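Local coordinates for 3-methyladenine dna-glycosylase (Archaeoglobus fulgidus, PDB 2JHN), which is a base excision DNA repair protein of the HhH-GPD superfamily, an AlkA-type DNA glycosylase that also carries a TATA-box binding protein-like domain, at residues K142-E150 / Y159-I167. The protein carries 1 engineered substitution. Sequence-based numbering, arbitrary orientation.
With MBO (mercuribenzoic acid), chain C.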
# COMPACT_ATOMS: atom_id res chain seq x y z
N LYS A 142 -4.62 -15.87 2.65
CA LYS A 142 -5.31 -17.10 2.20
C LYS A 142 -5.28 -17.18 0.68
O LYS A 142 -4.92 -18.20 0.09
CB LYS A 142 -6.76 -17.10 2.69
CG LYS A 142 -6.94 -17.12 4.20
CD LYS A 142 -7.27 -18.53 4.64
CE LYS A 142 -7.57 -18.58 6.12
NZ LYS A 142 -7.12 -19.90 6.64
N ILE A 143 -5.61 -16.07 0.03
CA ILE A 143 -5.67 -16.02 -1.42
C ILE A 143 -4.28 -16.16 -2.07
O ILE A 143 -4.12 -16.79 -3.13
CB ILE A 143 -6.41 -14.74 -1.86
CG1 ILE A 143 -7.88 -14.82 -1.42
CG2 ILE A 143 -6.30 -14.53 -3.36
CD1 ILE A 143 -8.67 -15.81 -2.19
N VAL A 144 -3.27 -15.55 -1.45
CA VAL A 144 -1.89 -15.65 -1.92
C VAL A 144 -1.41 -17.10 -1.79
O VAL A 144 -0.74 -17.62 -2.67
CB VAL A 144 -0.98 -14.69 -1.10
CG1 VAL A 144 0.53 -14.97 -1.33
CG2 VAL A 144 -1.34 -13.28 -1.47
N GLY A 145 -1.76 -17.72 -0.68
CA GLY A 145 -1.28 -19.08 -0.38
C GLY A 145 -1.78 -20.04 -1.45
O GLY A 145 -1.02 -20.87 -1.98
N ARG A 146 -3.05 -19.90 -1.81
CA ARG A 146 -3.65 -20.87 -2.73
C ARG A 146 -3.50 -20.53 -4.21
O ARG A 146 -3.38 -21.42 -5.07
CB ARG A 146 -5.11 -21.08 -2.37
CG ARG A 146 -5.79 -22.16 -3.25
CD ARG A 146 -7.06 -22.64 -2.59
NE ARG A 146 -6.75 -23.37 -1.37
CZ ARG A 146 -7.62 -23.64 -0.40
NH1 ARG A 146 -8.89 -23.25 -0.50
NH2 ARG A 146 -7.21 -24.32 0.67
N PHE A 147 -3.54 -19.23 -4.53
CA PHE A 147 -3.64 -18.79 -5.92
C PHE A 147 -2.46 -17.93 -6.38
O PHE A 147 -2.31 -17.64 -7.57
CB PHE A 147 -5.00 -18.09 -6.15
CG PHE A 147 -6.21 -18.97 -5.83
CD1 PHE A 147 -6.47 -20.13 -6.58
CD2 PHE A 147 -7.07 -18.63 -4.79
CE1 PHE A 147 -7.60 -20.94 -6.28
CE2 PHE A 147 -8.18 -19.42 -4.48
CZ PHE A 147 -8.44 -20.59 -5.23
N GLY A 148 -1.62 -17.51 -5.44
CA GLY A 148 -0.47 -16.68 -5.78
C GLY A 148 0.71 -17.45 -6.32
O GLY A 148 0.79 -18.68 -6.17
N ASP A 149 1.63 -16.74 -6.96
CA ASP A 149 2.88 -17.33 -7.40
C ASP A 149 3.76 -17.67 -6.21
O ASP A 149 3.69 -17.02 -5.17
CB ASP A 149 3.62 -16.39 -8.34
CG ASP A 149 3.06 -16.42 -9.75
OD1 ASP A 149 3.04 -17.52 -10.37
OD2 ASP A 149 2.65 -15.35 -10.23
N GLU A 150 4.60 -18.70 -6.38
CA GLU A 150 5.58 -19.10 -5.38
C GLU A 150 6.90 -19.32 -6.09
O GLU A 150 6.95 -20.01 -7.12
CB GLU A 150 5.11 -20.38 -4.67
CG GLU A 150 5.60 -20.55 -3.24
CD GLU A 150 5.03 -21.80 -2.55
OE1 GLU A 150 3.88 -22.20 -2.89
OE2 GLU A 150 5.72 -22.36 -1.67
N TYR A 159 6.59 -15.16 -2.14
CA TYR A 159 5.18 -15.25 -2.51
C TYR A 159 4.76 -14.00 -3.30
O TYR A 159 5.23 -12.90 -3.01
CB TYR A 159 4.32 -15.42 -1.24
CG TYR A 159 4.80 -16.57 -0.34
CD1 TYR A 159 4.23 -17.84 -0.43
CD2 TYR A 159 5.82 -16.36 0.59
CE1 TYR A 159 4.69 -18.91 0.41
CE2 TYR A 159 6.27 -17.39 1.42
CZ TYR A 159 5.70 -18.65 1.33
OH TYR A 159 6.20 -19.64 2.19
N GLY A 160 3.89 -14.20 -4.30
CA GLY A 160 3.34 -13.09 -5.10
C GLY A 160 1.82 -12.99 -4.99
O GLY A 160 1.14 -13.97 -4.68
N PHE A 161 1.26 -11.80 -5.25
CA PHE A 161 -0.18 -11.67 -5.31
C PHE A 161 -0.70 -12.36 -6.60
O PHE A 161 -0.06 -12.26 -7.63
CB PHE A 161 -0.64 -10.20 -5.29
CG PHE A 161 -2.10 -10.05 -4.95
CD1 PHE A 161 -2.53 -10.12 -3.62
CD2 PHE A 161 -3.06 -9.89 -5.97
CE1 PHE A 161 -3.88 -10.03 -3.32
CE2 PHE A 161 -4.42 -9.80 -5.66
CZ PHE A 161 -4.83 -9.86 -4.34
N PRO A 162 -1.83 -13.07 -6.52
CA PRO A 162 -2.42 -13.75 -7.72
C PRO A 162 -2.53 -12.83 -8.94
O PRO A 162 -2.93 -11.66 -8.80
CB PRO A 162 -3.80 -14.16 -7.23
CG PRO A 162 -3.60 -14.41 -5.75
CD PRO A 162 -2.63 -13.31 -5.32
N THR A 163 -2.15 -13.36 -10.12
CA THR A 163 -2.30 -12.66 -11.40
C THR A 163 -3.79 -12.60 -11.72
O THR A 163 -4.57 -13.33 -11.13
CB THR A 163 -1.59 -13.41 -12.56
OG1 THR A 163 -2.13 -14.73 -12.66
CG2 THR A 163 -0.05 -13.48 -12.35
N GLN A 164 -4.18 -11.73 -12.66
CA GLN A 164 -5.59 -11.69 -13.08
C GLN A 164 -6.05 -13.06 -13.59
O GLN A 164 -7.13 -13.51 -13.26
CB GLN A 164 -5.83 -10.59 -14.12
CG GLN A 164 -5.52 -9.18 -13.58
CD GLN A 164 -5.71 -8.11 -14.61
OE1 GLN A 164 -4.88 -7.21 -14.75
NE2 GLN A 164 -6.84 -8.18 -15.34
N GLU A 165 -5.16 -13.72 -14.33
CA GLU A 165 -5.39 -15.09 -14.85
C GLU A 165 -5.68 -16.14 -13.77
O GLU A 165 -6.61 -16.94 -13.93
CB GLU A 165 -4.18 -15.53 -15.69
CG GLU A 165 -4.06 -14.78 -17.00
CD GLU A 165 -3.15 -13.55 -16.95
OE1 GLU A 165 -2.82 -13.03 -15.84
OE2 GLU A 165 -2.76 -13.08 -18.04
N ALA A 166 -4.90 -16.10 -12.69
CA ALA A 166 -5.03 -17.01 -11.55
C ALA A 166 -6.36 -16.81 -10.83
O ALA A 166 -6.98 -17.77 -10.40
CB ALA A 166 -3.85 -16.81 -10.57
N ILE A 167 -6.79 -15.55 -10.72
CA ILE A 167 -8.09 -15.19 -10.15
C ILE A 167 -9.28 -15.67 -10.98
O ILE A 167 -10.27 -16.18 -10.43
CB ILE A 167 -8.17 -13.65 -9.89
CG1 ILE A 167 -7.18 -13.27 -8.78
CG2 ILE A 167 -9.61 -13.20 -9.54
CD1 ILE A 167 -7.43 -14.00 -7.42
HG MBO C . -7.37 -20.17 0.62
CE1 MBO C . -6.00 -21.20 2.12
CE2 MBO C . -6.57 -21.87 3.19
CE3 MBO C . -5.72 -22.50 4.09
CE4 MBO C . -4.34 -22.43 3.92
CE5 MBO C . -3.79 -21.75 2.83
CE6 MBO C . -4.63 -21.13 1.92
CZ MBO C . -3.44 -23.10 4.91
OZ1 MBO C . -2.22 -23.15 4.68
OZ2 MBO C . -3.93 -23.57 5.95
O HOH W 1 -0.88 -16.23 -9.51
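Glu150 and Tyr159 form an antiparallel, non-hydrogen-bonded pair with CA atoms 4.8 Å apart. Just beyond the pair, Gly160 N donates to Asp149 O at 3.0 Å, a fairly straight bond (160° at the hydrogen) that fastens the base of the hairpin. Gly148, the first residue to leave helix 133-147, has no side chain to fend off the Gly160 carbonyl, and its CA lies 3.3 Å from Gly160 O in a CA-H...O contact. The Pro162 ring then packs on the last helical turn: its CG meets Ile143 CG2 at 3.6 Å, the two side chains crossing at about a right angle, and also touches Phe147 CB. Val144 splits its branches. CG1, anti to the backbone N (chi1 167°), reaches Tyr159 CB at 3.8 Å, while CG2 touches Phe161 CD1 and Pro162 CD. Glu150 runs alongside the Tyr159 ring, carboxylate and ring planes 24° apart. One water joins the helix ends, donating to Phe147 O and accepting from Thr163 N; Thr163 is also the N-cap of helix 164-177, its OG1 accepting from Ala166 N. The contact lies at the base of hairpin 150-153/156-159; strand 34-41 adjoins it, Ala38 hydrogen-bonding to the Tyr159 backbone and Val40 touching Asp149 and Thr163, while helix 118-127 packs against Phe161 and Ile167.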